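DyP (Bjerkandera adusta, PDB 3VXJ) is a heme b peroxidase of the dye-decolorizing family, which probably uses hydrogen peroxide to oxidise dyes and phenolic compounds. Local coordinates at residues A96-N100 against L101-L105; S106-A110 against P111-T115; F291-S294 against D295-T298; N365-R368 against F369-N373. All coordinates share one frame; numbering follows the deposited sequence.

Contact 1 of 4, residues A96-N100 against L101-L105; sequences ADAAN and LGDDL
Ala98 O accepts from Asp103 N at 3.1 Å and, weakly, from Leu101 N. The better bond of Leu101 N runs to Asp97 O, and the leucine lies alongside that carbonyl, with CG 3.6 Å from Asp97 O. Gly102 N closes a tighter inner turn on Ala99 O at 3.0 Å. Gly102 has a phi of 99°, and this turns the chain away from the helix.

Apolar contact is small but close. Leu105 has CG beside its backbone N (chi1 -64°), which swings the branch back over the helix. Its CD2 presses on Ala98 CB at 3.5 Å, tighter than an ordinary van der Waals contact. Leu101 CD2 packs on the Phe367 ring, and the side chain also touches Tyr427.

The two buried carboxylates, Asp97 and Asp103, are each satisfied at both oxygens. Asn100 ND2 donates to Asp97 OD1 at 2.9 Å in an almost straight bond of 174°. The oxygen is met on its anti side, and it lies in the plane of the Asn100 amide. Asp97 OD2 pairs with Arg368 NE and Tyr427 OH, so both ends of this carboxylate are held and its rotation is fixed. Asp103 OD1 makes a salt bridge with Arg221 and a hydrogen bond with Gln396. Its OD2 takes Trp108 NE1 while also lying 3.6 Å from Ala98 CB.

Positive phi at Gly102 and the paired bonds back into the last turn make this a Schellman motif. It ends helix 98-101 in the N-terminal DyP family region.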
loop_
_atom_site.group_PDB
_atom_site.type_symbol
_atom_site.label_atom_id
_atom_site.label_comp_id
_atom_site.label_asym_id
_atom_site.label_seq_id
_atom_site.Cartn_x
_atom_site.Cartn_y
_atom_site.Cartn_z
ATOM N N ALA A 96 -1.348 -5.833 -18.047
ATOM C CA ALA A 96 -0.825 -5.145 -19.231
ATOM C C ALA A 96 0.204 -4.072 -18.881
ATOM O O ALA A 96 0.981 -3.659 -19.748
ATOM C CB ALA A 96 -1.966 -4.520 -20.010
ATOM N N ASP A 97 0.206 -3.633 -17.624
ATOM C CA ASP A 97 1.106 -2.587 -17.152
ATOM C C ASP A 97 2.287 -3.163 -16.370
ATOM O O ASP A 97 3.210 -2.424 -16.009
ATOM C CB ASP A 97 0.327 -1.606 -16.262
ATOM C CG ASP A 97 1.006 -0.239 -16.122
ATOM O OD1 ASP A 97 1.649 0.230 -17.092
ATOM O OD2 ASP A 97 0.868 0.382 -15.047
ATOM N N ALA A 98 2.272 -4.474 -16.119
ATOM C CA ALA A 98 3.186 -5.080 -15.149
ATOM C C ALA A 98 4.647 -4.966 -15.571
ATOM O O ALA A 98 5.522 -4.674 -14.742
ATOM C CB ALA A 98 2.791 -6.516 -14.878
ATOM N N ALA A 99 4.922 -5.161 -16.858
ATOM C CA ALA A 99 6.285 -5.018 -17.344
ATOM C C ALA A 99 6.802 -3.590 -17.138
ATOM O O ALA A 99 7.976 -3.399 -16.812
ATOM C CB ALA A 99 6.384 -5.442 -18.805
ATOM N N ASN A 100 5.934 -2.592 -17.302
ATOM C CA ASN A 100 6.318 -1.204 -17.048
ATOM C C ASN A 100 6.720 -0.967 -15.611
ATOM O O ASN A 100 7.588 -0.141 -15.337
ATOM C CB ASN A 100 5.211 -0.227 -17.424
ATOM C CG ASN A 100 4.884 -0.252 -18.892
ATOM O OD1 ASN A 100 5.777 -0.339 -19.745
ATOM N ND2 ASN A 100 3.606 -0.165 -19.208
ATOM N N LEU A 101 6.073 -1.689 -14.697
ATOM C CA LEU A 101 6.390 -1.599 -13.272
ATOM C C LEU A 101 7.705 -2.285 -12.924
ATOM O O LEU A 101 8.237 -2.074 -11.832
ATOM C CB LEU A 101 5.258 -2.181 -12.417
ATOM C CG LEU A 101 3.850 -1.598 -12.612
ATOM C CD1 LEU A 101 2.799 -2.450 -11.900
ATOM C CD2 LEU A 101 3.798 -0.143 -12.127
ATOM N N GLY A 102 8.224 -3.101 -13.846
ATOM C CA GLY A 102 9.470 -3.838 -13.619
ATOM C C GLY A 102 9.268 -5.286 -13.210
ATOM O O GLY A 102 10.231 -5.987 -12.890
ATOM N N ASP A 103 8.012 -5.732 -13.218
ATOM C CA ASP A 103 7.671 -7.088 -12.780
ATOM C C ASP A 103 8.275 -8.162 -13.670
ATOM O O ASP A 103 8.340 -8.020 -14.901
ATOM C CB ASP A 103 6.156 -7.311 -12.824
ATOM C CG ASP A 103 5.389 -6.554 -11.758
ATOM O OD1 ASP A 103 5.909 -5.596 -11.141
ATOM O OD2 ASP A 103 4.213 -6.919 -11.566
ATOM N N ASP A 104 8.694 -9.246 -13.018
ATOM C CA ASP A 104 8.979 -10.506 -13.671
ATOM C C ASP A 104 7.631 -11.177 -13.884
ATOM O O ASP A 104 7.022 -11.681 -12.942
ATOM C CB ASP A 104 9.869 -11.354 -12.758
ATOM C CG ASP A 104 10.189 -12.726 -13.336
ATOM O OD1 ASP A 104 9.692 -13.059 -14.434
ATOM O OD2 ASP A 104 10.949 -13.471 -12.671
ATOM N N LEU A 105 7.155 -11.164 -15.125
ATOM C CA LEU A 105 5.821 -11.669 -15.441
ATOM C C LEU A 105 5.670 -13.168 -15.183
ATOM O O LEU A 105 4.561 -13.645 -14.968
ATOM C CB LEU A 105 5.469 -11.364 -16.895
ATOM C CG LEU A 105 5.350 -9.889 -17.293
ATOM C CD1 LEU A 105 5.193 -9.776 -18.800
ATOM C CD2 LEU A 105 4.192 -9.218 -16.576
#

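Contact 2 of 4, residues S106-A110 against P111-T115; sequences SQWVA and PFTGT
The peptide bond between Ala110 and Pro111 is cis. It brings their CA atoms to 3.0 Å and folds the chain sharply back on itself. The fold is closed by Phe112 N, which donates to Val109 O at 3.1 Å with an N-H...O angle of 150°. It uses a lone pair in the carbonyl plane.

The same oxygen also lies at the edge of the Phe112 ring, 3.8 Å from CD2. The side chains of Trp108 and Phe112 cross at about a right angle. The Trp108 indole turns its benzo edge to the Phe112 backbone: CZ3 is 3.3 Å from Phe112 O and 3.8 Å from Phe112 CB. Phe112 O also accepts a weak bond from Gly114 N.

Thr113 packs on the start of the Trp108 side chain. Its CG2 lies beside its own backbone N (chi1 of OG1 47°), and this sets the methyl against Trp108 CB at 3.7 Å. Beyond the turn, the Phe112 ring meets Phe28 edge-to-face. Trp108 also packs on Phe95, and Pro111 rests on strand 146-155.

The bonded cis-proline reversal fits a type VIa beta turn. An inverse gamma turn centred on Thr113 follows it, in the loop between helix 98-101 and strand 119-125.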
loop_
_atom_site.group_PDB
_atom_site.type_symbol
_atom_site.label_atom_id
_atom_site.label_comp_id
_atom_site.label_asym_id
_atom_site.label_seq_id
_atom_site.Cartn_x
_atom_site.Cartn_y
_atom_site.Cartn_z
ATOM N N SER A 106 6.785 -13.895 -15.187
ATOM C CA SER A 106 6.746 -15.335 -14.946
ATOM C C SER A 106 6.325 -15.688 -13.516
ATOM O O SER A 106 5.992 -16.843 -13.228
ATOM C CB SER A 106 8.084 -15.996 -15.302
ATOM O OG SER A 106 9.091 -15.702 -14.352
ATOM N N GLN A 107 6.341 -14.690 -12.634
ATOM C CA GLN A 107 5.945 -14.875 -11.246
ATOM C C GLN A 107 4.480 -14.554 -10.996
ATOM O O GLN A 107 3.951 -14.861 -9.930
ATOM C CB GLN A 107 6.845 -14.040 -10.325
ATOM C CG GLN A 107 8.303 -14.484 -10.316
ATOM C CD GLN A 107 8.450 -15.954 -9.974
ATOM O OE1 GLN A 107 7.921 -16.427 -8.964
ATOM N NE2 GLN A 107 9.159 -16.690 -10.823
ATOM N N TRP A 108 3.824 -13.943 -11.977
ATOM C CA TRP A 108 2.389 -13.701 -11.885
ATOM C C TRP A 108 1.601 -14.997 -11.952
ATOM O O TRP A 108 1.962 -15.933 -12.686
ATOM C CB TRP A 108 1.935 -12.764 -13.003
ATOM C CG TRP A 108 2.083 -11.304 -12.665
ATOM C CD1 TRP A 108 3.236 -10.654 -12.309
ATOM C CD2 TRP A 108 1.048 -10.314 -12.662
ATOM N NE1 TRP A 108 2.981 -9.324 -12.075
ATOM C CE2 TRP A 108 1.645 -9.087 -12.278
ATOM C CE3 TRP A 108 -0.329 -10.345 -12.929
ATOM C CZ2 TRP A 108 0.917 -7.893 -12.177
ATOM C CZ3 TRP A 108 -1.061 -9.164 -12.821
ATOM C CH2 TRP A 108 -0.434 -7.948 -12.444
ATOM N N VAL A 109 0.517 -15.045 -11.187
ATOM C CA VAL A 109 -0.344 -16.228 -11.190
ATOM C C VAL A 109 -1.821 -15.908 -11.392
ATOM O O VAL A 109 -2.282 -14.781 -11.142
ATOM C CB VAL A 109 -0.183 -17.093 -9.919
ATOM C CG1 VAL A 109 1.221 -17.682 -9.834
ATOM C CG2 VAL A 109 -0.514 -16.302 -8.675
ATOM N N ALA A 110 -2.552 -16.920 -11.846
ATOM C CA ALA A 110 -3.999 -16.834 -11.991
ATOM C C ALA A 110 -4.646 -16.493 -10.644
ATOM O O ALA A 110 -4.149 -16.899 -9.595
ATOM C CB ALA A 110 -4.541 -18.145 -12.540
ATOM N N PRO A 111 -5.764 -15.743 -10.666
ATOM C CA PRO A 111 -6.490 -15.259 -11.834
ATOM C C PRO A 111 -6.109 -13.848 -12.275
ATOM O O PRO A 111 -6.901 -13.191 -12.941
ATOM C CB PRO A 111 -7.935 -15.267 -11.343
ATOM C CG PRO A 111 -7.818 -14.884 -9.923
ATOM C CD PRO A 111 -6.507 -15.457 -9.421
ATOM N N PHE A 112 -4.907 -13.396 -11.937
ATOM C CA PHE A 112 -4.493 -12.026 -12.268
ATOM C C PHE A 112 -3.876 -11.867 -13.650
ATOM O O PHE A 112 -3.703 -10.738 -14.105
ATOM C CB PHE A 112 -3.555 -11.457 -11.192
ATOM C CG PHE A 112 -4.211 -11.319 -9.846
ATOM C CD1 PHE A 112 -4.884 -10.147 -9.514
ATOM C CD2 PHE A 112 -4.170 -12.357 -8.919
ATOM C CE1 PHE A 112 -5.507 -9.998 -8.276
ATOM C CE2 PHE A 112 -4.805 -12.217 -7.670
ATOM C CZ PHE A 112 -5.465 -11.030 -7.354
ATOM N N THR A 113 -3.582 -12.992 -14.309
ATOM C CA THR A 113 -2.885 -13.021 -15.605
ATOM C C THR A 113 -3.844 -12.777 -16.782
ATOM O O THR A 113 -4.003 -13.614 -17.671
ATOM C CB THR A 113 -2.115 -14.346 -15.760
ATOM O OG1 THR A 113 -2.965 -15.440 -15.391
ATOM C CG2 THR A 113 -0.888 -14.344 -14.842
ATOM N N GLY A 114 -4.466 -11.605 -16.770
ATOM C CA GLY A 114 -5.431 -11.211 -17.781
ATOM C C GLY A 114 -6.352 -10.192 -17.154
ATOM O O GLY A 114 -5.967 -9.524 -16.190
ATOM N N THR A 115 -7.563 -10.075 -17.698
ATOM C CA THR A 115 -8.583 -9.163 -17.184
ATOM C C THR A 115 -9.908 -9.885 -16.913
ATOM O O THR A 115 -10.995 -9.341 -17.118
ATOM C CB THR A 115 -8.774 -7.924 -18.098
ATOM O OG1 THR A 115 -9.079 -8.325 -19.442
ATOM C CG2 THR A 115 -7.512 -7.062 -18.110
#

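Contact 3 of 4, residues F291-S294 against D295-T298; sequences FDYS and DTLT. With 3DM (2,6-dimethoxyphenol), chain E.
The Tyr293 ring turns an edge to Thr296. The CG2 methyl lies near the ring plane, 4.0 Å from Tyr293 CB. At its far end Tyr293 CZ lies in the plane of the Phe291 ring, at that ring's edge. Arg315 makes a cation-pi contact with Phe291.

The Asp292 carboxylate is another flat group. Its OD1 takes two donors from Ser294. The hydroxyl OG comes in on the syn side at 2.7 Å. The backbone N of Ser294 lies above the carboxylate plane, 2.9 Å from Asp292 OD1, and this bond makes an Asx turn. Ser294 OG sits between its own N and carbonyl carbon (chi1 66°), and this lets it reach the same oxygen.

Thr296 N then donates to Tyr293 O at 2.9 Å and closes a type I beta turn. Leu297 packs CG and CD2 against Tyr293 O. Asp295 OD2 makes a salt bridge with Arg302 NE.

Residues at both ends of 291-298 border 2,6-dimethoxyphenol. One molecule touches Phe291 and Asp292. Another has its O2 3.4 Å from Thr298 CG2. The loop runs between helices 279-282 and 308-312, and Tyr293 packs on Val309 and Arg310, which follow the axial heme ligand His308 in the chain.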
loop_
_atom_site.group_PDB
_atom_site.type_symbol
_atom_site.label_atom_id
_atom_site.label_comp_id
_atom_site.label_asym_id
_atom_site.label_seq_id
_atom_site.Cartn_x
_atom_site.Cartn_y
_atom_site.Cartn_z
ATOM N N PHE A 291 9.584 15.169 10.004
ATOM C CA PHE A 291 10.888 15.281 9.356
ATOM C C PHE A 291 10.624 15.455 7.873
ATOM O O PHE A 291 9.545 15.086 7.379
ATOM C CB PHE A 291 11.746 14.028 9.594
ATOM C CG PHE A 291 11.175 12.769 8.982
ATOM C CD1 PHE A 291 11.567 12.347 7.709
ATOM C CD2 PHE A 291 10.211 12.033 9.657
ATOM C CE1 PHE A 291 11.022 11.196 7.136
ATOM C CE2 PHE A 291 9.656 10.875 9.086
ATOM C CZ PHE A 291 10.071 10.467 7.826
ATOM N N ASP A 292 11.595 15.999 7.153
ATOM C CA ASP A 292 11.395 16.251 5.728
ATOM C C ASP A 292 12.649 16.085 4.868
ATOM O O ASP A 292 12.636 16.457 3.704
ATOM C CB ASP A 292 10.762 17.635 5.494
ATOM C CG ASP A 292 11.634 18.785 5.992
ATOM O OD1 ASP A 292 12.776 18.541 6.436
ATOM O OD2 ASP A 292 11.170 19.946 5.935
ATOM N N TYR A 293 13.713 15.527 5.451
ATOM C CA TYR A 293 15.037 15.376 4.815
ATOM C C TYR A 293 15.789 16.694 4.607
ATOM O O TYR A 293 16.882 16.680 4.049
ATOM C CB TYR A 293 15.002 14.535 3.505
ATOM C CG TYR A 293 14.214 13.257 3.641
ATOM C CD1 TYR A 293 14.607 12.281 4.553
ATOM C CD2 TYR A 293 13.063 13.027 2.876
ATOM C CE1 TYR A 293 13.878 11.119 4.711
ATOM C CE2 TYR A 293 12.324 11.858 3.024
ATOM C CZ TYR A 293 12.745 10.911 3.949
ATOM O OH TYR A 293 12.038 9.746 4.148
ATOM N N SER A 294 15.241 17.822 5.076
ATOM C CA SER A 294 15.920 19.118 4.889
ATOM C C SER A 294 17.271 19.179 5.598
ATOM O O SER A 294 18.123 19.992 5.239
ATOM C CB SER A 294 15.045 20.297 5.316
ATOM O OG SER A 294 14.816 20.278 6.702
ATOM N N ASP A 295 17.473 18.299 6.578
ATOM C CA ASP A 295 18.755 18.189 7.273
ATOM C C ASP A 295 19.733 17.194 6.625
ATOM O O ASP A 295 20.787 16.902 7.197
ATOM C CB ASP A 295 18.521 17.807 8.743
ATOM C CG ASP A 295 17.927 16.404 8.915
ATOM O OD1 ASP A 295 17.654 15.730 7.900
ATOM O OD2 ASP A 295 17.737 15.980 10.081
ATOM N N THR A 296 19.366 16.646 5.466
ATOM C CA THR A 296 20.169 15.614 4.816
ATOM C C THR A 296 19.948 15.599 3.293
ATOM O O THR A 296 19.962 14.547 2.647
ATOM C CB THR A 296 19.942 14.206 5.487
ATOM O OG1 THR A 296 20.902 13.256 5.001
ATOM C CG2 THR A 296 18.516 13.685 5.276
ATOM N N LEU A 297 19.737 16.780 2.718
ATOM C CA LEU A 297 19.498 16.866 1.278
ATOM C C LEU A 297 20.736 16.540 0.447
ATOM O O LEU A 297 20.611 16.052 -0.672
ATOM C CB LEU A 297 18.968 18.251 0.880
ATOM C CG LEU A 297 17.632 18.714 1.460
ATOM C CD1 LEU A 297 17.437 20.203 1.215
ATOM C CD2 LEU A 297 16.464 17.919 0.866
ATOM N N THR A 298 21.925 16.814 0.980
ATOM C CA THR A 298 23.141 16.694 0.184
ATOM C C THR A 298 24.187 15.769 0.813
ATOM O O THR A 298 25.372 15.864 0.508
ATOM C CB THR A 298 23.737 18.087 -0.178
ATOM O OG1 THR A 298 23.929 18.861 1.007
ATOM C CG2 THR A 298 22.806 18.851 -1.119
HETATM O O1 3DM E . 23.931 18.159 -4.366
HETATM C C1 3DM E . 25.241 18.160 -4.740
HETATM C C2 3DM E . 26.203 18.671 -3.869
HETATM O O2 3DM E . 25.780 19.151 -2.661
HETATM C C7 3DM E . 26.778 19.805 -1.855
HETATM C C3 3DM E . 27.552 18.668 -4.249
HETATM C C4 3DM E . 27.928 18.159 -5.495
HETATM C C5 3DM E . 26.958 17.652 -6.365
HETATM C C6 3DM E . 25.609 17.654 -5.988
HETATM O O3 3DM E . 24.622 17.156 -6.799
HETATM C C8 3DM E . 24.934 17.092 -8.206
#

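Contact 4 of 4, residues N365-R368 against F369-N373; sequences NGFR and FQQIN. With HEM (protoporphyrin IX containing Fe), chain B.
Phe369 comes first, with CB 3.4 Å from Asn365 O. Asn373 CG lies over the centre of one face of the Phe369 ring, 3.6 Å above it, across a wider pi-type turn at 369-373. The ring also stacks with Phe325 and meets Trp374 edge-to-face.

Gln370 N donates to Gly366 O at 3.0 Å, nearly straight at 174°. Gly366 is the N-cap residue. The extended Gln370 chain runs past that carbonyl. Its OE1 reaches HEM CAC at 3.4 Å, while its NE2 is held by Phe325 O.

Gln371 N bonds to Phe367 O at 2.9 Å. The chain bends at chi2 (66°), bringing OE1 to 3.8 Å from HEM CBC. Its NE2 donates to Ile394 O and Asn376 OD1, so the amide is fixed. Phe367 CD1 touches the same vinyl carbon, HEM CBC, at 3.6 Å.

Ile372 N bonds to Arg368 O. Ile372 CD1 sits over the centre of one face of the Arg368 guanidinium, 3.7 Å above its plane. Arg368 is extended from CG to NE, which carries the group out from the side of the helix, where NE makes a salt bridge with Asp97 OD2.

Phe367, Gln370 and Gln371 line the heme pocket. The start of helix 367-375 also contacts strands 216-225 and 353-360 through Phe367, and helix 98-101 through Phe367, Arg368 and Gln371.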
loop_
_atom_site.group_PDB
_atom_site.type_symbol
_atom_site.label_atom_id
_atom_site.label_comp_id
_atom_site.label_asym_id
_atom_site.label_seq_id
_atom_site.Cartn_x
_atom_site.Cartn_y
_atom_site.Cartn_z
ATOM N N ASN A 365 -0.011 9.041 -10.909
ATOM C CA ASN A 365 0.599 10.008 -10.002
ATOM C C ASN A 365 0.875 9.454 -8.606
ATOM O O ASN A 365 1.629 10.057 -7.850
ATOM C CB ASN A 365 -0.287 11.250 -9.872
ATOM C CG ASN A 365 -0.241 12.127 -11.089
ATOM O OD1 ASN A 365 0.576 11.923 -12.002
ATOM N ND2 ASN A 365 -1.108 13.123 -11.111
ATOM N N GLY A 366 0.246 8.337 -8.253
ATOM C CA GLY A 366 0.380 7.776 -6.909
ATOM C C GLY A 366 1.269 6.557 -6.959
ATOM O O GLY A 366 2.465 6.676 -7.211
ATOM N N PHE A 367 0.665 5.384 -6.787
ATOM C CA PHE A 367 1.360 4.110 -6.893
ATOM C C PHE A 367 2.368 4.054 -8.044
ATOM O O PHE A 367 3.524 3.683 -7.853
ATOM C CB PHE A 367 0.341 2.983 -7.075
ATOM C CG PHE A 367 0.960 1.687 -7.512
ATOM C CD1 PHE A 367 1.791 0.964 -6.647
ATOM C CD2 PHE A 367 0.792 1.223 -8.818
ATOM C CE1 PHE A 367 2.404 -0.218 -7.074
ATOM C CE2 PHE A 367 1.388 0.044 -9.237
ATOM C CZ PHE A 367 2.208 -0.673 -8.371
ATOM N N ARG A 368 1.911 4.372 -9.250
ATOM C CA ARG A 368 2.731 4.140 -10.424
ATOM C C ARG A 368 3.928 5.079 -10.493
ATOM O O ARG A 368 5.009 4.689 -10.937
ATOM C CB ARG A 368 1.869 4.239 -11.678
ATOM C CG ARG A 368 2.500 3.659 -12.906
ATOM C CD ARG A 368 1.454 3.634 -14.007
ATOM N NE ARG A 368 1.921 2.956 -15.209
ATOM C CZ ARG A 368 2.664 3.518 -16.160
ATOM N NH1 ARG A 368 3.030 4.793 -16.068
ATOM N NH2 ARG A 368 3.033 2.800 -17.214
ATOM N N PHE A 369 3.723 6.323 -10.054
ATOM C CA PHE A 369 4.794 7.327 -10.004
ATOM C C PHE A 369 5.843 6.950 -8.964
ATOM O O PHE A 369 7.046 7.040 -9.220
ATOM C CB PHE A 369 4.197 8.693 -9.680
ATOM C CG PHE A 369 4.971 9.851 -10.235
ATOM C CD1 PHE A 369 4.685 10.348 -11.499
ATOM C CD2 PHE A 369 5.964 10.466 -9.485
ATOM C CE1 PHE A 369 5.384 11.429 -12.015
ATOM C CE2 PHE A 369 6.681 11.543 -10.010
ATOM C CZ PHE A 369 6.376 12.024 -11.274
ATOM N N GLN A 370 5.373 6.527 -7.796
ATOM C CA GLN A 370 6.243 6.053 -6.722
ATOM C C GLN A 370 7.070 4.851 -7.160
ATOM O O GLN A 370 8.255 4.751 -6.832
ATOM C CB GLN A 370 5.407 5.726 -5.492
ATOM C CG GLN A 370 4.749 6.956 -4.910
ATOM C CD GLN A 370 3.598 6.620 -3.997
ATOM O OE1 GLN A 370 3.469 5.487 -3.517
ATOM N NE2 GLN A 370 2.737 7.599 -3.750
ATOM N N GLN A 371 6.457 3.955 -7.932
ATOM C CA GLN A 371 7.128 2.750 -8.398
ATOM C C GLN A 371 8.129 3.028 -9.527
ATOM O O GLN A 371 9.307 2.656 -9.440
ATOM C CB GLN A 371 6.103 1.717 -8.873
ATOM C CG GLN A 371 6.733 0.373 -9.267
ATOM C CD GLN A 371 7.349 -0.342 -8.077
ATOM O OE1 GLN A 371 6.663 -0.613 -7.090
ATOM N NE2 GLN A 371 8.651 -0.605 -8.143
ATOM N N ILE A 372 7.643 3.649 -10.604
ATOM C CA ILE A 372 8.434 3.779 -11.821
ATOM C C ILE A 372 9.365 4.987 -11.747
ATOM O O ILE A 372 10.593 4.844 -11.814
ATOM C CB ILE A 372 7.547 3.882 -13.063
ATOM C CG1 ILE A 372 6.703 2.608 -13.226
ATOM C CG2 ILE A 372 8.405 4.106 -14.313
ATOM C CD1 ILE A 372 5.748 2.639 -14.407
ATOM N N ASN A 373 8.779 6.175 -11.619
ATOM C CA ASN A 373 9.550 7.408 -11.687
ATOM C C ASN A 373 10.547 7.546 -10.557
ATOM O O ASN A 373 11.580 8.187 -10.716
ATOM C CB ASN A 373 8.634 8.626 -11.676
ATOM C CG ASN A 373 7.655 8.631 -12.827
ATOM O OD1 ASN A 373 6.860 7.708 -12.997
ATOM N ND2 ASN A 373 7.698 9.691 -13.624
HETATM C CHA HEM B . 5.944 3.391 3.815
HETATM C CHB HEM B . 6.765 -1.372 3.879
HETATM C CHC HEM B . 5.580 -1.685 -0.800
HETATM C CHD HEM B . 4.718 3.071 -0.883
HETATM C C1A HEM B . 6.302 2.138 4.230
HETATM C C2A HEM B . 6.799 1.800 5.545
HETATM C C3A HEM B . 7.036 0.476 5.554
HETATM C C4A HEM B . 6.666 -0.054 4.261
HETATM C CMA HEM B . 7.571 -0.372 6.723
HETATM C CAA HEM B . 7.066 2.820 6.674
HETATM C CBA HEM B . 5.874 3.112 7.587
HETATM C CGA HEM B . 4.795 3.950 6.942
HETATM O O1A HEM B . 4.994 5.161 6.700
HETATM O O2A HEM B . 3.691 3.393 6.691
HETATM C C1B HEM B . 6.503 -1.882 2.622
HETATM C C2B HEM B . 6.619 -3.270 2.231
HETATM C C3B HEM B . 6.285 -3.359 0.930
HETATM C C4B HEM B . 5.938 -2.027 0.481
HETATM C CMB HEM B . 7.075 -4.400 3.181
HETATM C CAB HEM B . 6.224 -4.614 0.035
HETATM C CBB HEM B . 6.058 -5.839 0.539
HETATM C C1C HEM B . 5.290 -0.417 -1.236
HETATM C C2C HEM B . 4.972 -0.043 -2.601
HETATM C C3C HEM B . 4.748 1.280 -2.628
HETATM C C4C HEM B . 4.912 1.771 -1.276
HETATM C CMC HEM B . 4.902 -1.036 -3.776
HETATM C CAC HEM B . 4.361 2.182 -3.830
HETATM C CBC HEM B . 4.864 1.979 -5.055
HETATM C C1D HEM B . 4.905 3.565 0.383
HETATM C C2D HEM B . 4.585 4.918 0.767
HETATM C C3D HEM B . 4.974 5.019 2.208
HETATM C C4D HEM B . 5.485 3.721 2.569
HETATM C CMD HEM B . 3.993 6.060 -0.075
HETATM C CAD HEM B . 4.846 6.291 3.059
HETATM C CBD HEM B . 6.058 7.167 2.756
HETATM C CGD HEM B . 6.004 8.469 3.509
HETATM O O1D HEM B . 7.019 8.799 4.180
HETATM O O2D HEM B . 4.972 9.174 3.445
HETATM N NA HEM B . 6.258 0.993 3.475
HETATM N NB HEM B . 6.115 -1.134 1.518
HETATM N NC HEM B . 5.281 0.724 -0.468
HETATM N ND HEM B . 5.407 2.868 1.479
HETATM FE FE HEM B . 5.833 0.867 1.479
HETATM O O HOH W 1 3.958 0.562 2.080
#

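The four contacts follow one another along the chain, and none nests in or crosses another. Each joins two adjoining segments, so each closes only a local turn. Contact 1 ends helix 98-101, and contact 2 folds the loop leading to strand 119-125. These two touch directly. Contact 3 shapes the loop before helix 308-312, on the opposite side of the chain's centre from contact 2 and about 40 Å from it between centres. Contact 4 starts helix 367-375, which packs against contact 1. That meeting joins the N-terminal and C-terminal DyP family regions beside the heme. Contact 3 touches none of the others.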